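Local coordinates for protein RNA polymerase sigma factor SIGMA-28 (FliA) (Aquifex aeolicus, PDB 1RP3) that probably directs RNA polymerase to flagellar promoters as a sigma factor, and is bound here by the anti-sigma factor FlgM in an inactive conformation, at residues Y21-I32 and E69-I80. Numbering follows the deposited sequence.
Sequences YLPLVKAIATNI and EAYIKLRIKGAI
I28 and I76 both hold CG1 anti to the carbonyl carbon (chi1 -68° and -69°), and with chi2 extended each sends CD1 across to the other helix. I28 is a knob in a hole formed by K73, I76, K77 and I80: its CD1 lies 3.6 Å from K73 CG and 3.8 Å from I76 CG2, while its CG2 branch rests 3.7 Å from K77 CG, these two side chains crossing nearly at right angles. In return, I76 CD1 slips between V25 and L24, coming within 3.7 Å of V25 CG2. At one end the Y21 ring takes CG1 of I72 over one face and meets E69 CG obliquely; at the other, I32 CD1 closes on I80 CG2. With only an alanine in place of I76, a gap is likely to open beside V25 and L24, and I28 would lose one wall of its hole. Segments 21-32 and 69-80 cross at -47° within sigma region 2, and L53 of helix 42-58 touches both Y21 and I72. The lysines lend this interface their methylenes, while K77 NZ hydrogen-bonds to F86 O and forms a salt bridge with T88 OXT, both of the FlgM chain: an apolar seam bordering a polar hold on the inhibitor.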
loop_
_atom_site.group_PDB
_atom_site.type_symbol
_atom_site.label_atom_id
_atom_site.label_comp_id
_atom_site.label_asym_id
_atom_site.label_seq_id
_atom_site.Cartn_x
_atom_site.Cartn_y
_atom_site.Cartn_z
ATOM N N TYR A 21 -8.264 15.538 -6.685
ATOM C CA TYR A 21 -7.625 14.280 -6.331
ATOM C C TYR A 21 -7.062 14.107 -4.918
ATOM O O TYR A 21 -6.518 13.050 -4.590
ATOM C CB TYR A 21 -6.594 13.923 -7.393
ATOM C CG TYR A 21 -7.242 13.581 -8.711
ATOM C CD1 TYR A 21 -7.923 12.375 -8.871
ATOM C CD2 TYR A 21 -7.213 14.474 -9.787
ATOM C CE1 TYR A 21 -8.567 12.064 -10.065
ATOM C CE2 TYR A 21 -7.848 14.176 -10.989
ATOM C CZ TYR A 21 -8.526 12.964 -11.123
ATOM O OH TYR A 21 -9.147 12.648 -12.312
ATOM N N LEU A 22 -7.180 15.128 -4.075
ATOM C CA LEU A 22 -6.720 15.000 -2.691
ATOM C C LEU A 22 -7.372 13.766 -1.977
ATOM O O LEU A 22 -6.729 13.095 -1.175
ATOM C CB LEU A 22 -6.996 16.289 -1.907
ATOM C CG LEU A 22 -5.938 17.393 -1.734
ATOM C CD1 LEU A 22 -4.530 16.851 -1.850
ATOM C CD2 LEU A 22 -6.150 18.467 -2.746
ATOM N N PRO A 23 -8.667 13.484 -2.232
ATOM C CA PRO A 23 -9.285 12.320 -1.576
ATOM C C PRO A 23 -8.590 11.034 -1.996
ATOM O O PRO A 23 -8.518 10.076 -1.225
ATOM C CB PRO A 23 -10.718 12.347 -2.107
ATOM C CG PRO A 23 -10.962 13.795 -2.301
ATOM C CD PRO A 23 -9.687 14.273 -2.943
ATOM N N LEU A 24 -8.085 11.023 -3.229
ATOM C CA LEU A 24 -7.368 9.874 -3.756
ATOM C C LEU A 24 -6.057 9.668 -2.978
ATOM O O LEU A 24 -5.717 8.540 -2.623
ATOM C CB LEU A 24 -7.113 10.035 -5.256
ATOM C CG LEU A 24 -6.418 8.854 -5.930
ATOM C CD1 LEU A 24 -7.165 7.545 -5.647
ATOM C CD2 LEU A 24 -6.322 9.110 -7.421
ATOM N N VAL A 25 -5.348 10.751 -2.671
ATOM C CA VAL A 25 -4.116 10.634 -1.902
ATOM C C VAL A 25 -4.402 10.054 -0.505
ATOM O O VAL A 25 -3.612 9.266 0.031
ATOM C CB VAL A 25 -3.427 11.996 -1.721
ATOM C CG1 VAL A 25 -2.166 11.829 -0.883
ATOM C CG2 VAL A 25 -3.091 12.625 -3.082
ATOM N N LYS A 26 -5.536 10.443 0.074
ATOM C CA LYS A 26 -5.932 9.987 1.400
ATOM C C LYS A 26 -6.178 8.490 1.326
ATOM O O LYS A 26 -5.622 7.720 2.108
ATOM C CB LYS A 26 -7.225 10.693 1.825
ATOM C CG LYS A 26 -7.468 10.863 3.319
ATOM C CD LYS A 26 -7.160 9.637 4.127
ATOM C CE LYS A 26 -8.014 9.555 5.383
ATOM N NZ LYS A 26 -9.447 9.204 5.088
ATOM N N ALA A 27 -6.991 8.083 0.356
ATOM C CA ALA A 27 -7.340 6.684 0.174
ATOM C C ALA A 27 -6.121 5.775 0.003
ATOM O O ALA A 27 -6.019 4.721 0.636
ATOM C CB ALA A 27 -8.262 6.555 -0.989
ATOM N N ILE A 28 -5.156 6.248 -0.781
ATOM C CA ILE A 28 -3.935 5.505 -1.056
ATOM C C ILE A 28 -3.050 5.415 0.184
ATOM O O ILE A 28 -2.518 4.352 0.488
ATOM C CB ILE A 28 -3.173 6.127 -2.270
ATOM C CG1 ILE A 28 -4.004 5.902 -3.538
ATOM C CG2 ILE A 28 -1.797 5.490 -2.433
ATOM C CD1 ILE A 28 -3.562 6.722 -4.752
ATOM N N ALA A 29 -2.927 6.514 0.919
ATOM C CA ALA A 29 -2.105 6.540 2.122
ATOM C C ALA A 29 -2.693 5.628 3.188
ATOM O O ALA A 29 -1.977 4.867 3.844
ATOM C CB ALA A 29 -1.982 7.974 2.637
ATOM N N THR A 30 -4.016 5.651 3.306
ATOM C CA THR A 30 -4.708 4.819 4.281
ATOM C C THR A 30 -4.494 3.331 3.942
ATOM O O THR A 30 -4.219 2.516 4.820
ATOM C CB THR A 30 -6.240 5.147 4.295
ATOM O OG1 THR A 30 -6.432 6.529 4.612
ATOM C CG2 THR A 30 -6.984 4.315 5.332
ATOM N N ASN A 31 -4.620 2.987 2.666
ATOM C CA ASN A 31 -4.459 1.608 2.233
ATOM C C ASN A 31 -3.045 1.087 2.442
ATOM O O ASN A 31 -2.850 -0.073 2.829
ATOM C CB ASN A 31 -4.886 1.446 0.782
ATOM C CG ASN A 31 -4.954 0.004 0.367
ATOM O OD1 ASN A 31 -4.228 -0.421 -0.525
ATOM N ND2 ASN A 31 -5.806 -0.774 1.034
ATOM N N ILE A 32 -2.063 1.955 2.216
ATOM C CA ILE A 32 -0.671 1.584 2.412
ATOM C C ILE A 32 -0.411 1.485 3.914
ATOM O O ILE A 32 0.305 0.593 4.360
ATOM C CB ILE A 32 0.282 2.599 1.725
ATOM C CG1 ILE A 32 0.156 2.475 0.210
ATOM C CG2 ILE A 32 1.720 2.372 2.117
ATOM C CD1 ILE A 32 0.894 3.557 -0.554
ATOM N N GLU A 69 -6.458 9.848 -14.448
ATOM C CA GLU A 69 -6.613 9.349 -13.098
ATOM C C GLU A 69 -5.669 8.190 -12.806
ATOM O O GLU A 69 -5.027 8.167 -11.760
ATOM C CB GLU A 69 -8.058 8.935 -12.851
ATOM C CG GLU A 69 -8.354 8.593 -11.397
ATOM C CD GLU A 69 -9.769 8.086 -11.183
ATOM O OE1 GLU A 69 -10.685 8.549 -11.907
ATOM O OE2 GLU A 69 -9.956 7.223 -10.285
ATOM N N ALA A 70 -5.572 7.241 -13.731
ATOM C CA ALA A 70 -4.688 6.085 -13.560
ATOM C C ALA A 70 -3.238 6.555 -13.457
ATOM O O ALA A 70 -2.446 6.027 -12.668
ATOM C CB ALA A 70 -4.863 5.109 -14.707
ATOM N N TYR A 71 -2.918 7.608 -14.195
ATOM C CA TYR A 71 -1.572 8.146 -14.142
ATOM C C TYR A 71 -1.345 8.841 -12.789
ATOM O O TYR A 71 -0.302 8.658 -12.153
ATOM C CB TYR A 71 -1.329 9.131 -15.294
ATOM C CG TYR A 71 0.070 9.707 -15.287
ATOM C CD1 TYR A 71 1.171 8.883 -15.523
ATOM C CD2 TYR A 71 0.297 11.061 -15.009
ATOM C CE1 TYR A 71 2.457 9.368 -15.482
ATOM C CE2 TYR A 71 1.591 11.569 -14.964
ATOM C CZ TYR A 71 2.671 10.707 -15.202
ATOM O OH TYR A 71 3.973 11.172 -15.143
ATOM N N ILE A 72 -2.315 9.661 -12.380
ATOM C CA ILE A 72 -2.258 10.393 -11.110
ATOM C C ILE A 72 -2.035 9.377 -9.989
ATOM O O ILE A 72 -1.144 9.531 -9.159
ATOM C CB ILE A 72 -3.605 11.133 -10.782
ATOM C CG1 ILE A 72 -4.026 12.111 -11.888
ATOM C CG2 ILE A 72 -3.508 11.810 -9.430
ATOM C CD1 ILE A 72 -3.047 13.158 -12.190
ATOM N N LYS A 73 -2.847 8.325 -9.999
ATOM C CA LYS A 73 -2.765 7.287 -8.983
ATOM C C LYS A 73 -1.390 6.652 -8.942
ATOM O O LYS A 73 -0.825 6.423 -7.875
ATOM C CB LYS A 73 -3.817 6.207 -9.223
ATOM C CG LYS A 73 -3.947 5.251 -8.057
ATOM C CD LYS A 73 -4.295 3.840 -8.500
ATOM C CE LYS A 73 -5.662 3.760 -9.158
ATOM N NZ LYS A 73 -5.910 2.387 -9.687
ATOM N N LEU A 74 -0.826 6.432 -10.115
ATOM C CA LEU A 74 0.479 5.818 -10.222
ATOM C C LEU A 74 1.586 6.700 -9.637
ATOM O O LEU A 74 2.465 6.206 -8.916
ATOM C CB LEU A 74 0.749 5.494 -11.686
ATOM C CG LEU A 74 2.071 4.821 -12.027
ATOM C CD1 LEU A 74 2.169 3.463 -11.322
ATOM C CD2 LEU A 74 2.147 4.666 -13.531
ATOM N N ARG A 75 1.546 7.998 -9.932
ATOM C CA ARG A 75 2.557 8.918 -9.411
ATOM C C ARG A 75 2.466 9.101 -7.898
ATOM O O ARG A 75 3.486 9.246 -7.226
ATOM C CB ARG A 75 2.483 10.275 -10.116
ATOM C CG ARG A 75 2.746 10.221 -11.628
ATOM C CD ARG A 75 4.183 9.849 -11.937
ATOM N NE ARG A 75 5.150 10.675 -11.211
ATOM C CZ ARG A 75 5.589 11.870 -11.616
ATOM N NH1 ARG A 75 5.159 12.407 -12.758
ATOM N NH2 ARG A 75 6.456 12.545 -10.867
ATOM N N ILE A 76 1.246 9.076 -7.363
ATOM C CA ILE A 76 1.018 9.226 -5.929
ATOM C C ILE A 76 1.659 8.048 -5.197
ATOM O O ILE A 76 2.428 8.251 -4.261
ATOM C CB ILE A 76 -0.504 9.295 -5.600
ATOM C CG1 ILE A 76 -1.097 10.598 -6.128
ATOM C CG2 ILE A 76 -0.753 9.145 -4.097
ATOM C CD1 ILE A 76 -2.618 10.611 -6.111
ATOM N N LYS A 77 1.350 6.827 -5.642
ATOM C CA LYS A 77 1.916 5.613 -5.037
ATOM C C LYS A 77 3.438 5.653 -5.152
ATOM O O LYS A 77 4.149 5.399 -4.181
ATOM C CB LYS A 77 1.366 4.349 -5.717
ATOM C CG LYS A 77 -0.132 4.143 -5.501
ATOM C CD LYS A 77 -0.639 2.794 -5.995
ATOM C CE LYS A 77 -2.116 2.597 -5.623
ATOM N NZ LYS A 77 -2.624 1.210 -5.865
ATOM N N GLY A 78 3.910 6.106 -6.315
ATOM C CA GLY A 78 5.329 6.192 -6.584
ATOM C C GLY A 78 6.028 7.120 -5.630
ATOM O O GLY A 78 7.059 6.754 -5.078
ATOM N N ALA A 79 5.450 8.295 -5.391
ATOM C CA ALA A 79 6.065 9.260 -4.483
ATOM C C ALA A 79 6.074 8.754 -3.048
ATOM O O ALA A 79 7.004 9.025 -2.299
ATOM C CB ALA A 79 5.354 10.616 -4.559
ATOM N N ILE A 80 5.044 8.009 -2.670
ATOM C CA ILE A 80 4.955 7.495 -1.312
ATOM C C ILE A 80 5.970 6.372 -1.116
ATOM O O ILE A 80 6.668 6.341 -0.105
ATOM C CB ILE A 80 3.496 7.063 -0.978
ATOM C CG1 ILE A 80 2.600 8.298 -0.908
ATOM C CG2 ILE A 80 3.420 6.293 0.319
ATOM C CD1 ILE A 80 1.125 7.988 -0.695
#